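Local coordinates for DSBA-like thioredoxin domain-containing protein (Nitrosomonas europaea, PDB 2IN3) that probably acts as a thiol-disulfide oxidoreductase of the DsbA family, FrnE-like subfamily, and is a putative protein disulfide isomerase, at residues Y12-W22 with F112-Y123; G51-E59 with L85-E94. All coordinates share one frame; numbering follows the deposited sequence.

Interaction 1 of 2, residues Y12-W22 with F112-Y123. With EDO (1,2-ethanediol), chain C; PO4 (phosphate ion), chain B.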
loop_
_atom_site.group_PDB
_atom_site.type_symbol
_atom_site.label_atom_id
_atom_site.label_comp_id
_atom_site.label_asym_id
_atom_site.label_seq_id
_atom_site.Cartn_x
_atom_site.Cartn_y
_atom_site.Cartn_z
ATOM N N TYR A 12 4.983 -6.244 2.710
ATOM C CA TYR A 12 4.371 -5.001 3.142
ATOM C C TYR A 12 2.878 -5.062 2.813
ATOM O O TYR A 12 2.498 -5.073 1.643
ATOM C CB TYR A 12 5.046 -3.804 2.441
ATOM C CG TYR A 12 4.470 -2.453 2.806
ATOM C CD1 TYR A 12 4.207 -2.113 4.138
ATOM C CD2 TYR A 12 4.203 -1.527 1.819
ATOM C CE1 TYR A 12 3.704 -0.827 4.470
ATOM C CE2 TYR A 12 3.681 -0.232 2.122
ATOM C CZ TYR A 12 3.431 0.085 3.445
ATOM O OH TYR A 12 2.937 1.334 3.739
ATOM N N ILE A 13 2.051 -5.160 3.857
ATOM C CA ILE A 13 0.630 -5.379 3.678
ATOM C C ILE A 13 -0.027 -4.036 3.914
ATOM O O ILE A 13 -0.065 -3.523 5.053
ATOM C CB ILE A 13 0.066 -6.463 4.646
ATOM C CG1 ILE A 13 0.809 -7.804 4.436
ATOM C CG2 ILE A 13 -1.415 -6.645 4.419
ATOM C CD1 ILE A 13 0.507 -8.889 5.467
ATOM N N ALA A 14 -0.535 -3.476 2.830
ATOM C CA ALA A 14 -0.921 -2.056 2.805
ATOM C C ALA A 14 -1.903 -1.771 1.703
ATOM O O ALA A 14 -2.025 -2.548 0.751
ATOM C CB ALA A 14 0.290 -1.171 2.680
ATOM N N ASP A 15 -2.611 -0.666 1.854
ATOM C CA ASP A 15 -3.564 -0.191 0.874
ATOM C C ASP A 15 -3.217 1.273 0.602
ATOM O O ASP A 15 -3.026 2.036 1.555
ATOM C CB ASP A 15 -4.967 -0.268 1.488
ATOM C CG ASP A 15 -6.055 0.050 0.489
ATOM O OD1 ASP A 15 -6.091 1.195 -0.019
ATOM O OD2 ASP A 15 -6.875 -0.861 0.191
ATOM N N PRO A 16 -3.131 1.673 -0.685
ATOM C CA PRO A 16 -2.838 3.063 -1.083
ATOM C C PRO A 16 -3.808 4.099 -0.471
ATOM O O PRO A 16 -3.438 5.269 -0.343
ATOM C CB PRO A 16 -3.084 3.054 -2.601
ATOM C CG PRO A 16 -2.999 1.663 -3.013
ATOM C CD PRO A 16 -3.387 0.810 -1.853
HETATM N N MSE A 17 -5.035 3.689 -0.141
HETATM C CA MSE A 17 -6.004 4.606 0.507
HETATM C C MSE A 17 -6.145 4.436 2.013
HETATM O O MSE A 17 -7.166 4.796 2.586
HETATM C CB MSE A 17 -7.388 4.529 -0.165
HETATM C CG MSE A 17 -7.314 4.935 -1.635
HETATM SE SE MSE A 17 -8.855 4.384 -2.669
HETATM C CE MSE A 17 -10.124 5.795 -2.191
ATOM N N CYS A 18 -5.087 3.929 2.631
ATOM C CA CYS A 18 -4.926 3.877 4.064
ATOM C C CYS A 18 -3.937 4.987 4.497
ATOM O O CYS A 18 -2.809 5.029 4.009
ATOM C CB CYS A 18 -4.405 2.493 4.438
ATOM S SG CYS A 18 -3.758 2.379 6.129
ATOM N N SER A 19 -4.384 5.904 5.362
ATOM C CA SER A 19 -3.621 7.119 5.652
ATOM C C SER A 19 -2.364 6.818 6.447
ATOM O O SER A 19 -1.339 7.410 6.197
ATOM C CB SER A 19 -4.473 8.200 6.325
ATOM O OG SER A 19 -5.029 7.757 7.557
ATOM N N TRP A 20 -2.438 5.903 7.408
ATOM C CA TRP A 20 -1.226 5.509 8.144
ATOM C C TRP A 20 -0.204 4.792 7.271
ATOM O O TRP A 20 1.005 4.790 7.591
ATOM C CB TRP A 20 -1.544 4.710 9.404
ATOM C CG TRP A 20 -1.944 5.615 10.553
ATOM C CD1 TRP A 20 -3.193 5.811 11.056
ATOM C CD2 TRP A 20 -1.069 6.456 11.304
ATOM N NE1 TRP A 20 -3.156 6.714 12.099
ATOM C CE2 TRP A 20 -1.855 7.111 12.281
ATOM C CE3 TRP A 20 0.312 6.713 11.257
ATOM C CZ2 TRP A 20 -1.316 8.043 13.178
ATOM C CZ3 TRP A 20 0.845 7.640 12.163
ATOM C CH2 TRP A 20 0.034 8.278 13.105
ATOM N N CYS A 21 -0.674 4.170 6.183
ATOM C CA CYS A 21 0.236 3.614 5.168
ATOM C C CYS A 21 1.005 4.749 4.494
ATOM O O CYS A 21 2.238 4.640 4.268
ATOM C CB CYS A 21 -0.536 2.763 4.115
ATOM S SG CYS A 21 -1.173 1.192 4.867
ATOM N N TRP A 22 0.310 5.841 4.151
ATOM C CA TRP A 22 1.025 7.036 3.656
ATOM C C TRP A 22 1.964 7.615 4.736
ATOM O O TRP A 22 3.081 8.025 4.429
ATOM C CB TRP A 22 0.019 8.065 3.199
ATOM C CG TRP A 22 0.506 9.383 2.643
ATOM C CD1 TRP A 22 0.016 10.633 2.943
ATOM C CD2 TRP A 22 1.450 9.574 1.572
ATOM N NE1 TRP A 22 0.632 11.594 2.157
ATOM C CE2 TRP A 22 1.515 10.970 1.312
ATOM C CE3 TRP A 22 2.265 8.706 0.834
ATOM C CZ2 TRP A 22 2.356 11.516 0.330
ATOM C CZ3 TRP A 22 3.097 9.256 -0.154
ATOM C CH2 TRP A 22 3.138 10.639 -0.380
ATOM N N PHE A 112 6.754 -0.407 -5.615
ATOM C CA PHE A 112 6.743 0.587 -4.531
ATOM C C PHE A 112 6.577 2.050 -5.024
ATOM O O PHE A 112 5.775 2.817 -4.453
ATOM C CB PHE A 112 7.954 0.431 -3.591
ATOM C CG PHE A 112 7.770 -0.648 -2.550
ATOM C CD1 PHE A 112 8.045 -1.979 -2.856
ATOM C CD2 PHE A 112 7.270 -0.332 -1.283
ATOM C CE1 PHE A 112 7.866 -3.002 -1.884
ATOM C CE2 PHE A 112 7.087 -1.350 -0.305
ATOM C CZ PHE A 112 7.387 -2.679 -0.624
ATOM N N PRO A 113 7.311 2.439 -6.067
ATOM C CA PRO A 113 7.066 3.774 -6.664
ATOM C C PRO A 113 5.616 3.986 -7.131
ATOM O O PRO A 113 5.078 5.076 -6.919
ATOM C CB PRO A 113 7.981 3.772 -7.879
ATOM C CG PRO A 113 9.096 2.891 -7.475
ATOM C CD PRO A 113 8.433 1.759 -6.742
ATOM N N PHE A 114 4.988 2.974 -7.750
ATOM C CA PHE A 114 3.583 3.115 -8.184
ATOM C C PHE A 114 2.591 3.266 -7.006
ATOM O O PHE A 114 1.681 4.102 -7.042
ATOM C CB PHE A 114 3.162 1.943 -9.064
ATOM C CG PHE A 114 1.799 2.107 -9.693
ATOM C CD1 PHE A 114 1.590 3.056 -10.706
ATOM C CD2 PHE A 114 0.746 1.283 -9.322
ATOM C CE1 PHE A 114 0.336 3.201 -11.301
ATOM C CE2 PHE A 114 -0.518 1.435 -9.924
ATOM C CZ PHE A 114 -0.720 2.391 -10.892
ATOM N N PHE A 115 2.786 2.471 -5.961
ATOM C CA PHE A 115 1.969 2.539 -4.751
ATOM C C PHE A 115 2.071 3.986 -4.188
ATOM O O PHE A 115 1.053 4.634 -3.833
ATOM C CB PHE A 115 2.527 1.548 -3.739
ATOM C CG PHE A 115 1.689 1.385 -2.498
ATOM C CD1 PHE A 115 0.901 0.249 -2.359
ATOM C CD2 PHE A 115 1.701 2.338 -1.469
ATOM C CE1 PHE A 115 0.112 0.034 -1.232
ATOM C CE2 PHE A 115 0.894 2.133 -0.306
ATOM C CZ PHE A 115 0.103 0.975 -0.212
ATOM N N ALA A 116 3.297 4.480 -4.079
ATOM C CA ALA A 116 3.534 5.835 -3.511
ATOM C C ALA A 116 2.901 6.897 -4.410
ATOM O O ALA A 116 2.297 7.831 -3.915
ATOM C CB ALA A 116 5.045 6.106 -3.337
ATOM N N ALA A 117 3.019 6.724 -5.733
ATOM C CA ALA A 117 2.443 7.652 -6.702
ATOM C C ALA A 117 0.924 7.757 -6.525
ATOM O O ALA A 117 0.385 8.861 -6.590
ATOM C CB ALA A 117 2.823 7.259 -8.169
ATOM N N ILE A 118 0.251 6.627 -6.288
ATOM C CA ILE A 118 -1.196 6.596 -6.015
ATOM C C ILE A 118 -1.523 7.364 -4.721
ATOM O O ILE A 118 -2.407 8.210 -4.701
ATOM C CB ILE A 118 -1.735 5.147 -5.882
ATOM C CG1 ILE A 118 -1.649 4.412 -7.249
ATOM C CG2 ILE A 118 -3.156 5.153 -5.342
ATOM C CD1 ILE A 118 -1.895 2.913 -7.106
ATOM N N GLN A 119 -0.750 7.115 -3.675
ATOM C CA GLN A 119 -1.003 7.767 -2.385
ATOM C C GLN A 119 -0.875 9.289 -2.485
ATOM O O GLN A 119 -1.665 10.037 -1.893
ATOM C CB GLN A 119 -0.038 7.216 -1.334
ATOM C CG GLN A 119 -0.246 5.723 -1.052
ATOM C CD GLN A 119 0.166 5.403 0.348
ATOM O OE1 GLN A 119 1.341 5.385 0.652
ATOM N NE2 GLN A 119 -0.813 5.199 1.229
ATOM N N ARG A 120 0.126 9.750 -3.222
ATOM C CA ARG A 120 0.342 11.178 -3.356
ATOM C C ARG A 120 -0.787 11.794 -4.191
ATOM O O ARG A 120 -1.277 12.900 -3.868
ATOM C CB ARG A 120 1.714 11.472 -3.966
ATOM C CG ARG A 120 2.118 12.919 -3.913
ATOM C CD ARG A 120 3.455 13.115 -4.655
ATOM N NE ARG A 120 4.563 12.373 -4.036
ATOM C CZ ARG A 120 5.093 11.239 -4.508
ATOM N NH1 ARG A 120 4.635 10.663 -5.632
ATOM N NH2 ARG A 120 6.105 10.670 -3.851
ATOM N N ALA A 121 -1.194 11.077 -5.242
ATOM C CA ALA A 121 -2.213 11.579 -6.148
ATOM C C ALA A 121 -3.537 11.716 -5.405
ATOM O O ALA A 121 -4.321 12.617 -5.689
ATOM C CB ALA A 121 -2.359 10.678 -7.347
ATOM N N PHE A 122 -3.786 10.777 -4.498
ATOM C CA PHE A 122 -4.980 10.782 -3.691
ATOM C C PHE A 122 -4.927 11.824 -2.553
ATOM O O PHE A 122 -5.759 12.744 -2.505
ATOM C CB PHE A 122 -5.211 9.383 -3.126
ATOM C CG PHE A 122 -6.457 9.265 -2.278
ATOM C CD1 PHE A 122 -7.714 9.603 -2.801
ATOM C CD2 PHE A 122 -6.379 8.779 -0.996
ATOM C CE1 PHE A 122 -8.873 9.474 -2.022
ATOM C CE2 PHE A 122 -7.529 8.651 -0.203
ATOM C CZ PHE A 122 -8.769 9.006 -0.714
ATOM N N TYR A 123 -3.953 11.691 -1.656
ATOM C CA TYR A 123 -3.921 12.550 -0.459
ATOM C C TYR A 123 -3.586 14.008 -0.742
ATOM O O TYR A 123 -4.144 14.922 -0.103
ATOM C CB TYR A 123 -3.002 11.967 0.605
ATOM C CG TYR A 123 -3.548 10.669 1.159
ATOM C CD1 TYR A 123 -4.790 10.641 1.802
ATOM C CD2 TYR A 123 -2.842 9.467 1.030
ATOM C CE1 TYR A 123 -5.317 9.455 2.304
ATOM C CE2 TYR A 123 -3.376 8.253 1.529
ATOM C CZ TYR A 123 -4.607 8.290 2.186
ATOM O OH TYR A 123 -5.161 7.148 2.660
HETATM C C1 EDO C . 5.999 14.100 -0.803
HETATM O O1 EDO C . 4.808 13.701 -1.477
HETATM C C2 EDO C . 6.804 12.869 -0.424
HETATM O O2 EDO C . 6.687 11.906 -1.471
HETATM P P PO4 B . -7.804 5.485 7.391
HETATM O O1 PO4 B . -8.964 6.204 8.022
HETATM O O2 PO4 B . -8.216 4.202 6.700
HETATM O O3 PO4 B . -7.120 6.412 6.435
HETATM O O4 PO4 B . -6.888 5.051 8.533
HETATM O O HOH W 1 3.344 3.189 1.924
#
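Strand 12-14 and helix 112-123 run roughly parallel, their axes 25° apart and no nearer than 12.4 Å; the backbones close in beyond the strand, P16 CA lying 5.2 Å from Q119 CA. There D15 to C18 forms a type I turn, with D15 OD1 also accepting from M17 N in an Asx turn. The ring end of F115, its CG anti to the backbone N (chi1 -173°), meets the D15-P16 backbone, F115 CZ lying 3.3 Å from P16 N; P16 CG lies over the F115 ring face, a CH-pi contact 23° off the normal, and A14 CB touches F115 CZ. Y12 meets F112 rim to rim, completing an aromatic cluster. M17, a selenomethionine, lays CG over the F122 face, its SE above the same face at a distance, 5.0 Å from the F122 centroid, a Met-aromatic contact. W22 enters a hole formed by A116, Q119, R120 and Y123; its five-membered ring is near parallel to the Y123 ring but slid aside, with W22 CD1 3.6 Å from Y123 CD2. Q119 NE2 donates to P16 O (3.1 Å) from above the carbonyl plane, while Q119 OE1 accepts from a water bonded also to C21 O and Y12 OH. One buried amide thus ties the helix to the turn that ends on C18 and, through water, to C21, which probably helps hold the backbone around this CxxC pair, consistent with a thioredoxin-type active site.

Interaction 2 of 2, residues G51-E59 with L85-E94; sequences GTNTPLLPE and LPEGFIYDTE
L56 N donates to F89 O across the two loops at 3.1 Å, almost in line with the carbonyl bond (C=O...N angle 170°), and its side chain, alongside that of Y91, sends CD2 to L85 CD1 (4.1 Å) and Y91 CD1. At the other end of the contact, I90 CG2 reaches T52 O and the CA of N53, and T52 CG2 is pressed close to Y91 O, at 3.0 Å. D92, with CG anti to the backbone N (chi1 -177°), brings OD1 to T52 N in a weak bond of 3.4 Å. The same OD1 accepts from E94 N at 3.2 Å, met from above the carboxylate plane, and so caps the turn leading into helix 94-106. An alanine in place of D92 would probably leave E94 N without its capping acceptor and T52 N without its weak mate. Two waters also join the loops: one accepts from Y91 N and donates to T54 O, the other accepts from G88 N and lies within hydrogen-bonding distance of L56 O and F89 O. Behind this layer, a type II turn from P86 to F89 immediately precedes the F89 carbonyl, and I64 of helix 58-75 touches both L56 and L85. Direct bonds are few, so the chemistry implies a surface seam joined by one straight backbone hydrogen bond, one weak bond to D92, bridging water and a small apolar patch of L56, L85 and Y91.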
loop_
_atom_site.group_PDB
_atom_site.type_symbol
_atom_site.label_atom_id
_atom_site.label_comp_id
_atom_site.label_asym_id
_atom_site.label_seq_id
_atom_site.Cartn_x
_atom_site.Cartn_y
_atom_site.Cartn_z
ATOM N N GLY A 51 -13.389 -2.716 -0.814
ATOM C CA GLY A 51 -14.340 -2.652 -1.940
ATOM C C GLY A 51 -15.723 -2.125 -1.579
ATOM O O GLY A 51 -16.413 -2.735 -0.762
ATOM N N THR A 52 -16.141 -1.004 -2.192
ATOM C CA THR A 52 -17.490 -0.432 -1.971
ATOM C C THR A 52 -18.081 0.423 -3.114
ATOM O O THR A 52 -17.359 0.900 -3.996
ATOM C CB THR A 52 -17.570 0.384 -0.660
ATOM O OG1 THR A 52 -18.923 0.801 -0.439
ATOM C CG2 THR A 52 -16.679 1.615 -0.731
ATOM N N ASN A 53 -19.403 0.610 -3.073
ATOM C CA ASN A 53 -20.107 1.458 -4.043
ATOM C C ASN A 53 -21.204 2.351 -3.481
ATOM O O ASN A 53 -22.143 2.724 -4.190
ATOM C CB ASN A 53 -20.621 0.634 -5.234
ATOM C CG ASN A 53 -19.861 0.944 -6.514
ATOM O OD1 ASN A 53 -20.425 1.511 -7.448
ATOM N ND2 ASN A 53 -18.562 0.616 -6.545
ATOM N N THR A 54 -21.086 2.698 -2.205
ATOM C CA THR A 54 -22.026 3.629 -1.577
ATOM C C THR A 54 -21.248 4.860 -1.104
ATOM O O THR A 54 -20.082 4.739 -0.715
ATOM C CB THR A 54 -22.827 2.990 -0.394
ATOM O OG1 THR A 54 -22.006 2.927 0.781
ATOM C CG2 THR A 54 -23.342 1.591 -0.750
ATOM N N PRO A 55 -21.870 6.052 -1.181
ATOM C CA PRO A 55 -21.200 7.260 -0.702
ATOM C C PRO A 55 -20.691 7.146 0.733
ATOM O O PRO A 55 -21.271 6.445 1.571
ATOM C CB PRO A 55 -22.283 8.334 -0.815
ATOM C CG PRO A 55 -23.156 7.848 -1.910
ATOM C CD PRO A 55 -23.192 6.356 -1.762
ATOM N N LEU A 56 -19.575 7.817 0.976
ATOM C CA LEU A 56 -18.977 7.930 2.294
ATOM C C LEU A 56 -19.923 8.718 3.215
ATOM O O LEU A 56 -20.395 9.798 2.844
ATOM C CB LEU A 56 -17.621 8.624 2.136
ATOM C CG LEU A 56 -16.690 8.749 3.327
ATOM C CD1 LEU A 56 -16.391 7.360 3.863
ATOM C CD2 LEU A 56 -15.426 9.489 2.931
ATOM N N LEU A 57 -20.236 8.160 4.387
ATOM C CA LEU A 57 -21.098 8.836 5.362
ATOM C C LEU A 57 -20.336 9.898 6.175
ATOM O O LEU A 57 -19.152 9.739 6.407
ATOM C CB LEU A 57 -21.768 7.815 6.285
ATOM C CG LEU A 57 -22.944 7.012 5.689
ATOM C CD1 LEU A 57 -23.147 5.707 6.457
ATOM C CD2 LEU A 57 -24.255 7.809 5.634
ATOM N N PRO A 58 -21.022 10.985 6.608
ATOM C CA PRO A 58 -20.365 12.118 7.283
ATOM C C PRO A 58 -19.532 11.742 8.505
ATOM O O PRO A 58 -18.430 12.264 8.652
ATOM C CB PRO A 58 -21.537 13.011 7.712
ATOM C CG PRO A 58 -22.640 12.660 6.778
ATOM C CD PRO A 58 -22.475 11.205 6.477
ATOM N N GLU A 59 -20.067 10.878 9.374
ATOM C CA GLU A 59 -19.370 10.417 10.589
ATOM C C GLU A 59 -18.097 9.678 10.245
ATOM O O GLU A 59 -17.044 9.875 10.879
ATOM C CB GLU A 59 -20.266 9.470 11.384
ATOM C CG GLU A 59 -21.088 10.134 12.456
ATOM C CD GLU A 59 -22.326 9.328 12.817
ATOM O OE1 GLU A 59 -22.381 8.123 12.473
ATOM O OE2 GLU A 59 -23.252 9.899 13.431
ATOM N N LEU A 85 -12.318 14.772 0.414
ATOM C CA LEU A 85 -13.419 13.806 0.452
ATOM C C LEU A 85 -14.798 14.460 0.305
ATOM O O LEU A 85 -15.591 14.425 1.253
ATOM C CB LEU A 85 -13.342 12.973 1.749
ATOM C CG LEU A 85 -12.032 12.202 1.966
ATOM C CD1 LEU A 85 -11.923 11.613 3.377
ATOM C CD2 LEU A 85 -11.868 11.097 0.934
ATOM N N PRO A 86 -15.099 15.037 -0.886
ATOM C CA PRO A 86 -16.357 15.762 -1.098
ATOM C C PRO A 86 -17.524 14.799 -1.005
ATOM O O PRO A 86 -17.348 13.608 -1.246
ATOM C CB PRO A 86 -16.264 16.272 -2.548
ATOM C CG PRO A 86 -14.903 15.931 -3.038
ATOM C CD PRO A 86 -14.276 14.951 -2.109
ATOM N N GLU A 87 -18.709 15.298 -0.669
ATOM C CA GLU A 87 -19.856 14.411 -0.538
ATOM C C GLU A 87 -20.185 13.803 -1.906
ATOM O O GLU A 87 -20.180 14.491 -2.936
ATOM C CB GLU A 87 -21.064 15.113 0.132
ATOM C CG GLU A 87 -22.144 15.624 -0.788
ATOM C CD GLU A 87 -23.192 14.564 -1.143
ATOM O OE1 GLU A 87 -22.959 13.362 -0.859
ATOM O OE2 GLU A 87 -24.249 14.936 -1.716
ATOM N N GLY A 88 -20.442 12.502 -1.904
ATOM C CA GLY A 88 -20.682 11.780 -3.135
ATOM C C GLY A 88 -19.487 10.910 -3.439
ATOM O O GLY A 88 -19.582 9.975 -4.228
ATOM N N PHE A 89 -18.353 11.210 -2.808
ATOM C CA PHE A 89 -17.158 10.422 -3.015
ATOM C C PHE A 89 -17.389 8.994 -2.531
ATOM O O PHE A 89 -17.950 8.779 -1.446
ATOM C CB PHE A 89 -15.948 11.038 -2.295
ATOM C CG PHE A 89 -14.683 10.286 -2.526
ATOM C CD1 PHE A 89 -14.021 10.373 -3.755
ATOM C CD2 PHE A 89 -14.174 9.451 -1.537
ATOM C CE1 PHE A 89 -12.850 9.652 -3.982
ATOM C CE2 PHE A 89 -13.009 8.724 -1.746
ATOM C CZ PHE A 89 -12.340 8.822 -2.963
ATOM N N ILE A 90 -16.966 8.032 -3.349
ATOM C CA ILE A 90 -17.119 6.618 -3.035
ATOM C C ILE A 90 -15.731 6.055 -2.708
ATOM O O ILE A 90 -14.817 6.088 -3.539
ATOM C CB ILE A 90 -17.799 5.841 -4.187
ATOM C CG1 ILE A 90 -19.215 6.399 -4.436
ATOM C CG2 ILE A 90 -17.838 4.334 -3.890
ATOM C CD1 ILE A 90 -19.973 5.705 -5.542
ATOM N N TYR A 91 -15.587 5.546 -1.493
ATOM C CA TYR A 91 -14.294 5.113 -0.978
ATOM C C TYR A 91 -13.979 3.644 -1.376
ATOM O O TYR A 91 -13.876 2.757 -0.514
ATOM C CB TYR A 91 -14.251 5.335 0.548
ATOM C CG TYR A 91 -12.865 5.645 1.060
ATOM C CD1 TYR A 91 -12.496 6.953 1.393
ATOM C CD2 TYR A 91 -11.906 4.636 1.181
ATOM C CE1 TYR A 91 -11.213 7.243 1.850
ATOM C CE2 TYR A 91 -10.611 4.918 1.627
ATOM C CZ TYR A 91 -10.278 6.216 1.956
ATOM O OH TYR A 91 -9.009 6.472 2.387
ATOM N N ASP A 92 -13.835 3.409 -2.686
ATOM C CA ASP A 92 -13.554 2.077 -3.233
ATOM C C ASP A 92 -12.056 1.831 -3.373
ATOM O O ASP A 92 -11.402 2.381 -4.275
ATOM C CB ASP A 92 -14.247 1.868 -4.587
ATOM C CG ASP A 92 -14.029 0.457 -5.153
ATOM O OD1 ASP A 92 -13.595 -0.451 -4.397
ATOM O OD2 ASP A 92 -14.298 0.239 -6.362
ATOM N N THR A 93 -11.509 1.009 -2.484
ATOM C CA THR A 93 -10.066 0.789 -2.445
ATOM C C THR A 93 -9.577 -0.316 -3.409
ATOM O O THR A 93 -8.373 -0.455 -3.631
ATOM C CB THR A 93 -9.565 0.495 -1.009
ATOM O OG1 THR A 93 -10.170 -0.704 -0.542
ATOM C CG2 THR A 93 -9.944 1.619 -0.005
ATOM N N GLU A 94 -10.484 -1.073 -4.014
ATOM C CA GLU A 94 -10.060 -2.212 -4.825
ATOM C C GLU A 94 -9.291 -1.867 -6.109
ATOM O O GLU A 94 -8.296 -2.548 -6.423
ATOM C CB GLU A 94 -11.227 -3.196 -5.097
ATOM C CG GLU A 94 -10.820 -4.501 -5.765
ATOM C CD GLU A 94 -10.741 -4.389 -7.276
ATOM O OE1 GLU A 94 -11.308 -3.414 -7.811
ATOM O OE2 GLU A 94 -10.132 -5.274 -7.934
HETATM O O HOH W 2 -17.497 5.651 0.234
HETATM O O HOH W 3 -19.475 10.930 0.182
#

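The centres of interactions 1 and 2 lie about 17 Å apart, yet the two meet. Both segments of interaction 2 fall between those of interaction 1, the chain order being 12-22, 51-59, 85-94, 112-123. Interaction 1 is buried, joining strand 9-14 of the central sheet and helix 19-35 to helix 111-123; interaction 2 lies at the surface, joining the loops that lead into helices 58-75 and 94-106. They touch through M17, whose O makes a probable hydrogen bond with Y91 OH (2.5 Å), through F122 on F89, and through D15 packing on T93. The peripheral loops therefore reach the turn that leads into the CxxC pair, and Y91 lies near, without touching, this probable redox pair.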